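Cellulase (Uncultured bacterium, PDB 3WX5) hydrolyses internal beta-1,4-glucosidic bonds of cellulose as an endoglucanase of glycoside hydrolase family 12. Local coordinates at residues Thr57-Leu62 with Lys233-Ser238; Trp108-Ile113 with Pro188-Thr193; Arg117-Tyr122 with Gly222-Glu227; Met143-Trp148 with Ala182-Thr187. All coordinates share one frame; numbering follows the deposited sequence.

Contact 1 of 4, residues Thr57-Leu62 with Lys233-Ser238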
# COMPACT_ATOMS: atom_id res chain seq x y z
N THR A 57 3.13 15.80 7.97
CA THR A 57 3.73 14.47 8.05
C THR A 57 3.03 13.47 7.13
O THR A 57 3.59 12.42 6.81
CB THR A 57 3.65 13.93 9.47
OG1 THR A 57 2.28 13.80 9.85
CG2 THR A 57 4.39 14.87 10.45
N GLY A 58 1.77 13.75 6.82
CA GLY A 58 0.92 12.75 6.19
C GLY A 58 0.45 11.65 7.12
O GLY A 58 -0.29 10.76 6.69
N ASN A 59 0.75 11.76 8.42
CA ASN A 59 0.20 10.80 9.40
C ASN A 59 -1.33 10.85 9.30
O ASN A 59 -1.89 11.92 9.08
CB ASN A 59 0.60 11.15 10.84
CG ASN A 59 2.09 11.05 11.10
OD1 ASN A 59 2.87 10.58 10.27
ND2 ASN A 59 2.50 11.52 12.28
N PHE A 60 -2.00 9.72 9.51
CA PHE A 60 -3.47 9.71 9.50
C PHE A 60 -4.06 8.70 10.46
O PHE A 60 -3.44 7.67 10.75
CB PHE A 60 -4.07 9.61 8.07
CG PHE A 60 -3.85 8.28 7.38
CD1 PHE A 60 -4.69 7.19 7.65
CD2 PHE A 60 -2.84 8.13 6.43
CE1 PHE A 60 -4.51 5.95 7.01
CE2 PHE A 60 -2.66 6.90 5.74
CZ PHE A 60 -3.49 5.80 6.04
N ILE A 61 -5.24 9.01 11.00
CA ILE A 61 -5.91 8.05 11.88
C ILE A 61 -7.33 7.86 11.39
O ILE A 61 -7.97 8.83 10.93
CB ILE A 61 -5.87 8.55 13.37
CG1 ILE A 61 -6.55 7.56 14.31
CG2 ILE A 61 -6.54 9.92 13.48
CD1 ILE A 61 -6.18 7.76 15.79
N LEU A 62 -7.82 6.61 11.42
CA LEU A 62 -9.23 6.33 11.09
C LEU A 62 -10.09 6.82 12.27
O LEU A 62 -10.02 6.24 13.37
CB LEU A 62 -9.45 4.83 10.87
CG LEU A 62 -9.12 4.25 9.49
CD1 LEU A 62 -10.15 4.67 8.42
CD2 LEU A 62 -7.70 4.63 9.06
N LYS A 233 -3.89 3.80 12.93
CA LYS A 233 -3.14 5.03 12.64
C LYS A 233 -1.90 4.70 11.81
O LYS A 233 -1.17 3.77 12.13
CB LYS A 233 -2.70 5.71 13.94
CG LYS A 233 -2.05 7.09 13.72
CD LYS A 233 -1.84 7.86 15.05
CE LYS A 233 -1.15 9.21 14.86
NZ LYS A 233 -1.96 10.23 14.10
N SER A 234 -1.63 5.55 10.84
CA SER A 234 -0.43 5.46 9.99
C SER A 234 0.48 6.64 10.35
O SER A 234 0.02 7.78 10.35
CB SER A 234 -0.87 5.55 8.52
OG SER A 234 0.19 5.78 7.58
N SER A 235 1.75 6.37 10.68
CA SER A 235 2.72 7.42 11.08
C SER A 235 4.09 7.29 10.42
O SER A 235 4.52 6.19 10.11
CB SER A 235 2.91 7.37 12.61
OG SER A 235 1.65 7.46 13.25
N ASP A 236 4.80 8.41 10.30
CA ASP A 236 6.24 8.38 10.05
C ASP A 236 6.58 7.74 8.69
O ASP A 236 7.60 7.07 8.55
CB ASP A 236 6.97 7.56 11.14
CG ASP A 236 6.75 8.10 12.56
OD1 ASP A 236 6.55 9.32 12.75
OD2 ASP A 236 6.84 7.27 13.50
N PHE A 237 5.71 7.91 7.70
CA PHE A 237 5.93 7.32 6.37
C PHE A 237 7.08 8.03 5.64
O PHE A 237 7.15 9.27 5.63
CB PHE A 237 4.65 7.41 5.54
CG PHE A 237 4.76 6.80 4.16
CD1 PHE A 237 4.87 5.42 4.00
CD2 PHE A 237 4.65 7.59 3.03
CE1 PHE A 237 4.84 4.85 2.72
CE2 PHE A 237 4.59 7.03 1.74
CZ PHE A 237 4.70 5.65 1.59
N SER A 238 7.95 7.25 5.01
CA SER A 238 8.99 7.79 4.15
C SER A 238 9.24 6.78 3.05
O SER A 238 9.13 5.58 3.25
CB SER A 238 10.28 7.97 4.97
OG SER A 238 11.30 8.49 4.16
O HOH W 1 3.28 9.77 7.67
O HOH W 2 6.17 11.62 6.92
O HOH W 3 0.80 8.24 6.91
O HOH W 4 5.58 11.51 11.90
O HOH W 5 0.36 12.36 14.17
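A side-chain carbonyl takes over where the backbone pairing stops: Asn59 OD1 accepts the amide N of Asp236 at 2.9 Å, from a donor standing 37° out of the carbonyl plane. With its CG anti to the carbonyl carbon (chi1 -65°), Asn59 reaches across to the corner where strand 233-243 turns. The same OD1 takes a water that also donates to Thr57 O and accepts from Phe237 N, while Asn59 N is held by Thr57 OG1 in an ST turn. Inside the antiparallel pair, Phe60 and Ser234 exchange both backbone bonds, Phe60 N to Ser234 O at 2.9 Å and Ser234 N to Phe60 O at 2.8 Å. Their side chains share a face of the sheet, and Ser234 CB lies 3.6 Å from the Phe60 ring centroid, a CH-pi contact over the ring face and toward its rim. Phe223 closes on the pair from the opposing sheet of the beta-sandwich. Chemically, the strand pair thus combines a buried side, where Ser234 CB rests on the Phe60 ring while its hydroxyl is satisfied by Trp108 NE1 and a water, with a water-linked Asn59 amide that bonds the corner residue Asp236, itself in a salt bridge with Arg109.

Contact 2 of 4, residues Trp108-Ile113 with Pro188-Thr193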
# COMPACT_ATOMS: atom_id res chain seq x y z
N TRP A 108 7.82 3.10 8.00
CA TRP A 108 6.41 3.26 8.34
C TRP A 108 6.19 2.79 9.77
O TRP A 108 6.83 1.84 10.21
CB TRP A 108 5.52 2.43 7.40
CG TRP A 108 4.03 2.74 7.54
CD1 TRP A 108 3.43 3.99 7.59
CD2 TRP A 108 2.95 1.79 7.52
NE1 TRP A 108 2.06 3.85 7.74
CE2 TRP A 108 1.74 2.51 7.69
CE3 TRP A 108 2.89 0.39 7.40
CZ2 TRP A 108 0.49 1.89 7.63
CZ3 TRP A 108 1.64 -0.23 7.40
CH2 TRP A 108 0.46 0.52 7.54
N ARG A 109 5.24 3.40 10.46
CA ARG A 109 4.84 2.92 11.78
C ARG A 109 3.31 2.86 11.81
O ARG A 109 2.64 3.77 11.34
CB ARG A 109 5.34 3.87 12.87
CG ARG A 109 4.98 3.43 14.28
CD ARG A 109 5.73 4.26 15.35
NE ARG A 109 5.18 5.61 15.46
CZ ARG A 109 4.07 5.91 16.14
NH1 ARG A 109 3.38 4.96 16.75
NH2 ARG A 109 3.64 7.16 16.17
N LEU A 110 2.77 1.77 12.32
CA LEU A 110 1.33 1.64 12.39
C LEU A 110 0.91 1.43 13.85
O LEU A 110 1.66 0.86 14.68
CB LEU A 110 0.87 0.49 11.50
CG LEU A 110 1.41 -0.89 11.93
CD1 LEU A 110 0.32 -1.77 12.48
CD2 LEU A 110 2.18 -1.60 10.82
N THR A 111 -0.29 1.89 14.16
CA THR A 111 -0.88 1.61 15.46
C THR A 111 -2.06 0.67 15.23
O THR A 111 -3.05 1.04 14.59
CB THR A 111 -1.33 2.95 16.13
OG1 THR A 111 -0.20 3.83 16.21
CG2 THR A 111 -1.89 2.69 17.54
N PRO A 112 -1.94 -0.59 15.70
CA PRO A 112 -3.00 -1.58 15.53
C PRO A 112 -4.18 -1.34 16.45
O PRO A 112 -4.11 -0.46 17.35
CB PRO A 112 -2.31 -2.90 15.90
CG PRO A 112 -1.15 -2.53 16.74
CD PRO A 112 -0.90 -1.03 16.63
N ILE A 113 -5.29 -2.04 16.19
CA ILE A 113 -6.46 -2.00 17.09
C ILE A 113 -6.90 -3.42 17.46
O ILE A 113 -6.51 -4.38 16.79
CB ILE A 113 -7.65 -1.23 16.48
CG1 ILE A 113 -8.07 -1.83 15.12
CG2 ILE A 113 -7.32 0.24 16.33
CD1 ILE A 113 -9.39 -1.20 14.59
N PRO A 188 3.64 -10.68 12.82
CA PRO A 188 3.28 -9.26 12.59
C PRO A 188 4.25 -8.29 13.28
O PRO A 188 4.88 -8.67 14.27
CB PRO A 188 1.86 -9.15 13.16
CG PRO A 188 1.71 -10.37 14.08
CD PRO A 188 2.65 -11.42 13.63
N VAL A 189 4.42 -7.09 12.72
CA VAL A 189 5.16 -6.01 13.37
C VAL A 189 4.31 -4.74 13.39
O VAL A 189 3.27 -4.67 12.74
CB VAL A 189 6.47 -5.68 12.62
CG1 VAL A 189 7.52 -6.79 12.81
CG2 VAL A 189 6.21 -5.41 11.15
N THR A 190 4.80 -3.71 14.08
CA THR A 190 4.10 -2.42 14.10
C THR A 190 4.94 -1.32 13.47
O THR A 190 4.53 -0.18 13.45
CB THR A 190 3.68 -2.03 15.54
OG1 THR A 190 4.83 -2.01 16.40
CG2 THR A 190 2.67 -3.06 16.06
N GLU A 191 6.14 -1.66 13.00
CA GLU A 191 7.00 -0.66 12.38
C GLU A 191 8.02 -1.33 11.49
O GLU A 191 8.42 -2.46 11.73
CB GLU A 191 7.70 0.14 13.49
CG GLU A 191 8.64 1.23 13.02
CD GLU A 191 9.17 2.08 14.19
OE1 GLU A 191 8.93 1.71 15.36
OE2 GLU A 191 9.79 3.14 13.93
N VAL A 192 8.40 -0.65 10.41
CA VAL A 192 9.55 -1.03 9.62
C VAL A 192 10.45 0.19 9.42
O VAL A 192 9.97 1.33 9.30
CB VAL A 192 9.16 -1.61 8.21
CG1 VAL A 192 8.34 -2.89 8.35
CG2 VAL A 192 8.37 -0.58 7.38
N THR A 193 11.75 -0.06 9.48
CA THR A 193 12.76 0.98 9.29
C THR A 193 13.68 0.56 8.15
O THR A 193 14.29 -0.53 8.19
CB THR A 193 13.61 1.14 10.58
OG1 THR A 193 12.72 1.47 11.66
CG2 THR A 193 14.63 2.27 10.41
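Trp108 and Val192 form the hydrogen-bonded pair of a short antiparallel ladder. Trp108 N gives to Val192 O at 3.1 Å, Val192 N returns the bond to Trp108 O, and one step further Leu110 N reaches Thr190 O at 2.9 Å in an almost straight bond (N-H...O angle 173°). The ladder illustrates how an edge strand is taken up by a sheet: the chain arrives from the other sheet and joins the ladder at Thr190.

Side-chain packing is light. Trp108 CB touches Val192 CG2 at 4.1 Å, whereas the indole itself runs off toward the interior, its CG anti to the backbone N (chi1 -170°). Leu110 instead sets CG between its backbone N and carbonyl carbon (chi1 63°), which lays its carbons against backbone carbonyl oxygens, CG at 3.5 Å from Thr190 O and CD2 at 3.8 Å from Val189 O. At the far end the ring carbon Pro112 CG meets the methyl Thr190 CG2 at 3.9 Å.

Charged groups on the outer face meet less directly. Glu191 stretches out so that OE1 stays 4.1 Å from Arg109 CD and does not reach the guanidinium, whose NE forms a salt bridge with Asp236.

Within the sandwich, strand 101-111 lies between 191-196 and 233-243 in one sheet. Trp108 packs inward on Ala120 and Tyr122 of strand 117-127, and Val189, where the chain arrives, bonds to Leu146 of strand 140-149 in the other sheet.

Contact 3 of 4, residues Arg117-Tyr122 with Gly222-Glu227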
# COMPACT_ATOMS: atom_id res chain seq x y z
N ARG A 117 -11.79 -6.29 11.12
CA ARG A 117 -11.07 -7.20 10.26
C ARG A 117 -10.36 -6.34 9.22
O ARG A 117 -11.01 -5.59 8.48
CB ARG A 117 -12.07 -8.15 9.57
CG ARG A 117 -12.90 -8.95 10.60
CD ARG A 117 -13.74 -10.04 9.91
NE ARG A 117 -12.85 -11.11 9.44
CZ ARG A 117 -12.78 -11.54 8.19
NH1 ARG A 117 -13.59 -11.03 7.25
NH2 ARG A 117 -11.89 -12.48 7.87
N TRP A 118 -9.03 -6.36 9.26
CA TRP A 118 -8.20 -5.37 8.54
C TRP A 118 -6.78 -5.90 8.44
O TRP A 118 -6.42 -6.90 9.09
CB TRP A 118 -8.18 -4.01 9.27
CG TRP A 118 -7.80 -4.14 10.75
CD1 TRP A 118 -8.67 -4.21 11.82
CD2 TRP A 118 -6.47 -4.21 11.30
NE1 TRP A 118 -7.96 -4.36 12.98
CE2 TRP A 118 -6.62 -4.38 12.70
CE3 TRP A 118 -5.18 -4.13 10.76
CZ2 TRP A 118 -5.52 -4.53 13.55
CZ3 TRP A 118 -4.07 -4.27 11.62
CH2 TRP A 118 -4.26 -4.46 13.01
N ASN A 119 -6.00 -5.29 7.55
CA ASN A 119 -4.56 -5.52 7.54
C ASN A 119 -3.85 -4.18 7.47
O ASN A 119 -4.51 -3.15 7.30
CB ASN A 119 -4.17 -6.42 6.37
CG ASN A 119 -4.32 -5.75 5.00
OD1 ASN A 119 -4.18 -4.52 4.86
ND2 ASN A 119 -4.44 -6.57 3.95
N ALA A 120 -2.54 -4.19 7.75
CA ALA A 120 -1.70 -3.01 7.53
C ALA A 120 -0.65 -3.45 6.52
O ALA A 120 0.03 -4.45 6.75
CB ALA A 120 -1.01 -2.60 8.87
N ALA A 121 -0.60 -2.79 5.37
CA ALA A 121 0.05 -3.38 4.20
C ALA A 121 0.51 -2.32 3.21
O ALA A 121 -0.22 -1.36 2.93
CB ALA A 121 -0.87 -4.39 3.52
N TYR A 122 1.71 -2.51 2.68
CA TYR A 122 2.15 -1.75 1.50
C TYR A 122 1.36 -2.28 0.28
O TYR A 122 0.96 -3.44 0.26
CB TYR A 122 3.64 -2.00 1.27
CG TYR A 122 4.53 -1.14 2.14
CD1 TYR A 122 4.83 -1.50 3.45
CD2 TYR A 122 5.01 0.06 1.66
CE1 TYR A 122 5.65 -0.70 4.23
CE2 TYR A 122 5.85 0.85 2.42
CZ TYR A 122 6.13 0.48 3.72
OH TYR A 122 6.96 1.27 4.50
N GLY A 222 -0.99 1.49 3.89
CA GLY A 222 -2.28 1.84 4.51
C GLY A 222 -2.90 0.61 5.10
O GLY A 222 -2.19 -0.35 5.39
N PHE A 223 -4.23 0.59 5.18
CA PHE A 223 -4.93 -0.51 5.86
C PHE A 223 -6.02 -0.99 4.91
O PHE A 223 -6.90 -0.20 4.55
CB PHE A 223 -5.57 -0.00 7.15
CG PHE A 223 -4.59 0.67 8.09
CD1 PHE A 223 -3.77 -0.11 8.91
CD2 PHE A 223 -4.42 2.06 8.10
CE1 PHE A 223 -2.84 0.48 9.76
CE2 PHE A 223 -3.46 2.66 8.94
CZ PHE A 223 -2.69 1.87 9.78
N GLU A 224 -6.01 -2.26 4.54
CA GLU A 224 -7.20 -2.77 3.88
C GLU A 224 -8.25 -3.05 4.95
O GLU A 224 -7.99 -3.78 5.91
CB GLU A 224 -6.92 -4.02 3.04
CG GLU A 224 -5.96 -3.78 1.86
CD GLU A 224 -5.91 -4.96 0.90
OE1 GLU A 224 -5.48 -6.06 1.29
OE2 GLU A 224 -6.37 -4.80 -0.25
N LEU A 225 -9.45 -2.53 4.76
CA LEU A 225 -10.49 -2.70 5.77
C LEU A 225 -11.60 -3.60 5.22
O LEU A 225 -12.14 -3.33 4.16
CB LEU A 225 -11.07 -1.33 6.14
CG LEU A 225 -10.03 -0.34 6.66
CD1 LEU A 225 -10.69 0.97 6.99
CD2 LEU A 225 -9.25 -0.94 7.86
N TRP A 226 -11.90 -4.70 5.92
CA TRP A 226 -13.09 -5.48 5.61
C TRP A 226 -14.24 -5.12 6.58
O TRP A 226 -15.40 -5.08 6.19
CB TRP A 226 -12.81 -6.97 5.71
CG TRP A 226 -11.93 -7.56 4.61
CD1 TRP A 226 -12.34 -8.33 3.56
CD2 TRP A 226 -10.50 -7.56 4.58
NE1 TRP A 226 -11.24 -8.79 2.85
CE2 TRP A 226 -10.10 -8.35 3.48
CE3 TRP A 226 -9.51 -6.94 5.36
CZ2 TRP A 226 -8.76 -8.52 3.13
CZ3 TRP A 226 -8.17 -7.14 5.01
CH2 TRP A 226 -7.82 -7.94 3.92
N GLU A 227 -13.89 -4.90 7.85
CA GLU A 227 -14.89 -4.68 8.89
C GLU A 227 -14.29 -3.70 9.88
O GLU A 227 -13.18 -3.93 10.37
CB GLU A 227 -15.20 -6.01 9.58
CG GLU A 227 -16.58 -6.14 10.20
CD GLU A 227 -16.90 -7.63 10.43
OE1 GLU A 227 -16.22 -8.23 11.27
OE2 GLU A 227 -17.64 -8.25 9.62
O HOH W 6 -15.87 -9.37 7.18
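Asn119 holds Glu224 through three hydrogen bonds, a compact example of a side chain reinforcing a strand pair. Its backbone N donates to Glu224 O at 3.0 Å; its OD1 accepts Glu224 N at 2.9 Å, from well above the carbonyl plane; and its ND2 gives to Glu224 OE1 at 2.9 Å on the anti lone pair of that oxygen. With CG between the backbone N and the carbonyl carbon (chi1 70°), the amide reaches the partner chain, its plane only 24° from that of the carboxylate. The amide also meets the edge of Trp226, ND2 lying 3.6 Å from CH2 with the two planes nearly perpendicular. Cut back to alanine, this position is likely to leave Glu224 N and OE1 without their side-chain mates and the carboxylate freer to turn.

A classic beta bulge sets Trp226 and Glu227 both against Arg117, whose O accepts the two amides. Glu227 OE1 lies beside Arg117 CD at 3.4 Å; the guanidinium is committed to Asp71 and Gly150 O, and a water links its NH1 to Glu227 OE2. On the reverse face Trp118 CB packs on Leu225 CD2 at 3.5 Å and Ala120 CB on Phe223 CE1 at 3.7 Å.

The chemistry implies a two-sided sheet: an apolar face directed into the sandwich, and a polar, aromatic one, consistent with the family 12 cleft, where Asn119 steers the Glu224 carboxylate.

Contact 4 of 4, residues Met143-Trp148 with Ala182-Thr187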
# COMPACT_ATOMS: atom_id res chain seq x y z
N MET A 143 1.82 -6.51 -2.70
CA MET A 143 1.48 -6.12 -1.34
C MET A 143 2.50 -6.68 -0.35
O MET A 143 3.03 -7.78 -0.54
CB MET A 143 0.09 -6.64 -0.95
CG MET A 143 -1.05 -6.25 -1.88
SD MET A 143 -2.65 -6.22 -0.98
CE MET A 143 -2.56 -4.66 -0.05
N ILE A 144 2.64 -5.99 0.78
CA ILE A 144 3.50 -6.46 1.86
C ILE A 144 2.72 -6.27 3.14
O ILE A 144 2.50 -5.13 3.56
CB ILE A 144 4.79 -5.66 1.96
CG1 ILE A 144 5.57 -5.78 0.64
CG2 ILE A 144 5.65 -6.23 3.11
CD1 ILE A 144 6.76 -4.82 0.51
N TRP A 145 2.23 -7.38 3.70
CA TRP A 145 1.33 -7.33 4.85
C TRP A 145 2.17 -7.43 6.13
O TRP A 145 2.90 -8.40 6.32
CB TRP A 145 0.35 -8.53 4.83
CG TRP A 145 -0.72 -8.51 3.73
CD1 TRP A 145 -0.63 -7.95 2.48
CD2 TRP A 145 -2.03 -9.11 3.82
NE1 TRP A 145 -1.83 -8.13 1.79
CE2 TRP A 145 -2.68 -8.88 2.58
CE3 TRP A 145 -2.69 -9.86 4.81
CZ2 TRP A 145 -3.99 -9.30 2.34
CZ3 TRP A 145 -4.00 -10.32 4.55
CH2 TRP A 145 -4.62 -10.05 3.32
N LEU A 146 2.04 -6.43 7.00
CA LEU A 146 2.85 -6.33 8.21
C LEU A 146 2.09 -6.71 9.47
O LEU A 146 2.68 -7.16 10.46
CB LEU A 146 3.40 -4.91 8.37
CG LEU A 146 4.24 -4.44 7.18
CD1 LEU A 146 4.57 -2.98 7.35
CD2 LEU A 146 5.53 -5.30 7.03
N ASN A 147 0.77 -6.54 9.43
CA ASN A 147 -0.06 -6.75 10.62
C ASN A 147 -1.53 -6.85 10.15
O ASN A 147 -1.85 -6.57 9.00
CB ASN A 147 0.14 -5.57 11.61
CG ASN A 147 0.00 -5.99 13.07
OD1 ASN A 147 0.76 -5.53 13.97
ND2 ASN A 147 -0.97 -6.84 13.34
N TRP A 148 -2.39 -7.40 10.99
CA TRP A 148 -3.78 -7.70 10.57
C TRP A 148 -4.56 -8.21 11.77
O TRP A 148 -3.99 -8.48 12.83
CB TRP A 148 -3.80 -8.78 9.48
CG TRP A 148 -3.22 -10.09 9.95
CD1 TRP A 148 -3.88 -11.08 10.65
CD2 TRP A 148 -1.88 -10.54 9.78
NE1 TRP A 148 -3.03 -12.13 10.91
CE2 TRP A 148 -1.78 -11.81 10.42
CE3 TRP A 148 -0.74 -9.98 9.20
CZ2 TRP A 148 -0.58 -12.51 10.50
CZ3 TRP A 148 0.47 -10.68 9.29
CH2 TRP A 148 0.53 -11.93 9.95
N ALA A 182 1.31 -11.12 -2.91
CA ALA A 182 1.29 -10.59 -1.54
C ALA A 182 2.35 -11.29 -0.70
O ALA A 182 2.45 -12.53 -0.71
CB ALA A 182 -0.07 -10.79 -0.93
N TYR A 183 3.10 -10.50 0.06
CA TYR A 183 4.06 -11.07 1.00
C TYR A 183 3.51 -10.83 2.39
O TYR A 183 3.43 -9.69 2.82
CB TYR A 183 5.44 -10.40 0.87
CG TYR A 183 6.07 -10.66 -0.49
CD1 TYR A 183 5.74 -9.87 -1.59
CD2 TYR A 183 6.93 -11.75 -0.68
CE1 TYR A 183 6.29 -10.14 -2.86
CE2 TYR A 183 7.50 -12.02 -1.94
CZ TYR A 183 7.17 -11.21 -3.02
OH TYR A 183 7.61 -11.52 -4.30
N ARG A 184 3.16 -11.90 3.09
CA ARG A 184 2.60 -11.74 4.42
C ARG A 184 3.68 -12.10 5.43
O ARG A 184 4.12 -13.25 5.47
CB ARG A 184 1.38 -12.68 4.61
CG ARG A 184 0.65 -12.45 5.93
CD ARG A 184 -0.45 -13.50 6.19
NE ARG A 184 -1.44 -12.92 7.08
CZ ARG A 184 -2.74 -13.20 7.05
NH1 ARG A 184 -3.20 -14.16 6.24
NH2 ARG A 184 -3.58 -12.51 7.82
N ARG A 185 4.00 -11.19 6.34
CA ARG A 185 5.12 -11.44 7.28
C ARG A 185 4.72 -12.64 8.15
O ARG A 185 3.54 -12.78 8.48
CB ARG A 185 5.37 -10.23 8.16
CG ARG A 185 6.82 -10.14 8.65
CD ARG A 185 7.02 -8.84 9.43
NE ARG A 185 8.42 -8.59 9.78
CZ ARG A 185 9.07 -9.18 10.78
NH1 ARG A 185 8.44 -10.07 11.56
NH2 ARG A 185 10.32 -8.80 11.05
N THR A 186 5.67 -13.52 8.45
CA THR A 186 5.34 -14.75 9.21
C THR A 186 4.97 -14.42 10.65
O THR A 186 4.27 -15.21 11.32
CB THR A 186 6.49 -15.79 9.19
OG1 THR A 186 7.68 -15.18 9.69
CG2 THR A 186 6.77 -16.27 7.75
N THR A 187 5.50 -13.31 11.17
CA THR A 187 4.94 -12.69 12.38
C THR A 187 4.71 -11.21 12.20
O THR A 187 5.48 -10.53 11.52
CB THR A 187 5.83 -12.91 13.63
OG1 THR A 187 7.10 -12.32 13.42
CG2 THR A 187 6.02 -14.41 13.90
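Trp148 overlaps the guanidinium of Arg184 with one face of its indole, a cation-pi contact with Arg184 CZ 3.9 Å from the centroid of the five-membered ring. It sits on a parallel strand pair, 140-149 beside 179-185, within the otherwise mostly antiparallel beta-sandwich of family 12. The two flat groups are not stacked: their planes stand 69° apart, and Arg184 NH2 dips toward the face, 3.2 Å from Trp148 CD1, while NE passes over the six-membered ring. Extended from CG to NE, with CG anti to the backbone N (chi1 -174°), the arginine chain places its guanidinium over the indole of Trp148. Trp145 meets a face of the guanidinium with its CZ3, at the edge of its own ring, 4.0 Å from Arg184 NH2. The same NH2 donates to Val152 O. Losing the indole of Trp148 to an alanine is likely to strip the cation of its pi partner and open a gap beside it, giving the guanidinium more freedom to swing.

Backbone bonds set the parallel register: Tyr183 N to Met143 O, Trp145 N to Tyr183 O at 2.7 Å, and Arg185 N to Trp145 O. On the opposite face from Arg184, Tyr183 leans toward helix 197-206, its OH bonded to Asp203. At the start of the pair, Ala182 CB lies 4.2 Å from Trp145 NE1, and that nitrogen makes a weak hydrogen bond to Met143 SD at 3.5 Å.

How the contacts relate
From the N terminus, residues 57-62 open the longest loop, which contact 1 closes only at 233-238; the other three contacts lie nested inside it. Residues 108-113 start contact 2, closed at 188-193, and 117-122 start contact 3, closed at 222-227, so these two cross. Contact 4, closing the short loop from 143-148 to 182-187, is nested in both. Contacts 1 and 2 build neighbouring parts of one sheet through strands 233-243 and 101-111, whereas contacts 3 and 4 adjoin in the other through 117-127 and 140-149. Leu62 of contact 1 packs against Leu225 of contact 3, tying the two layers of the sandwich together.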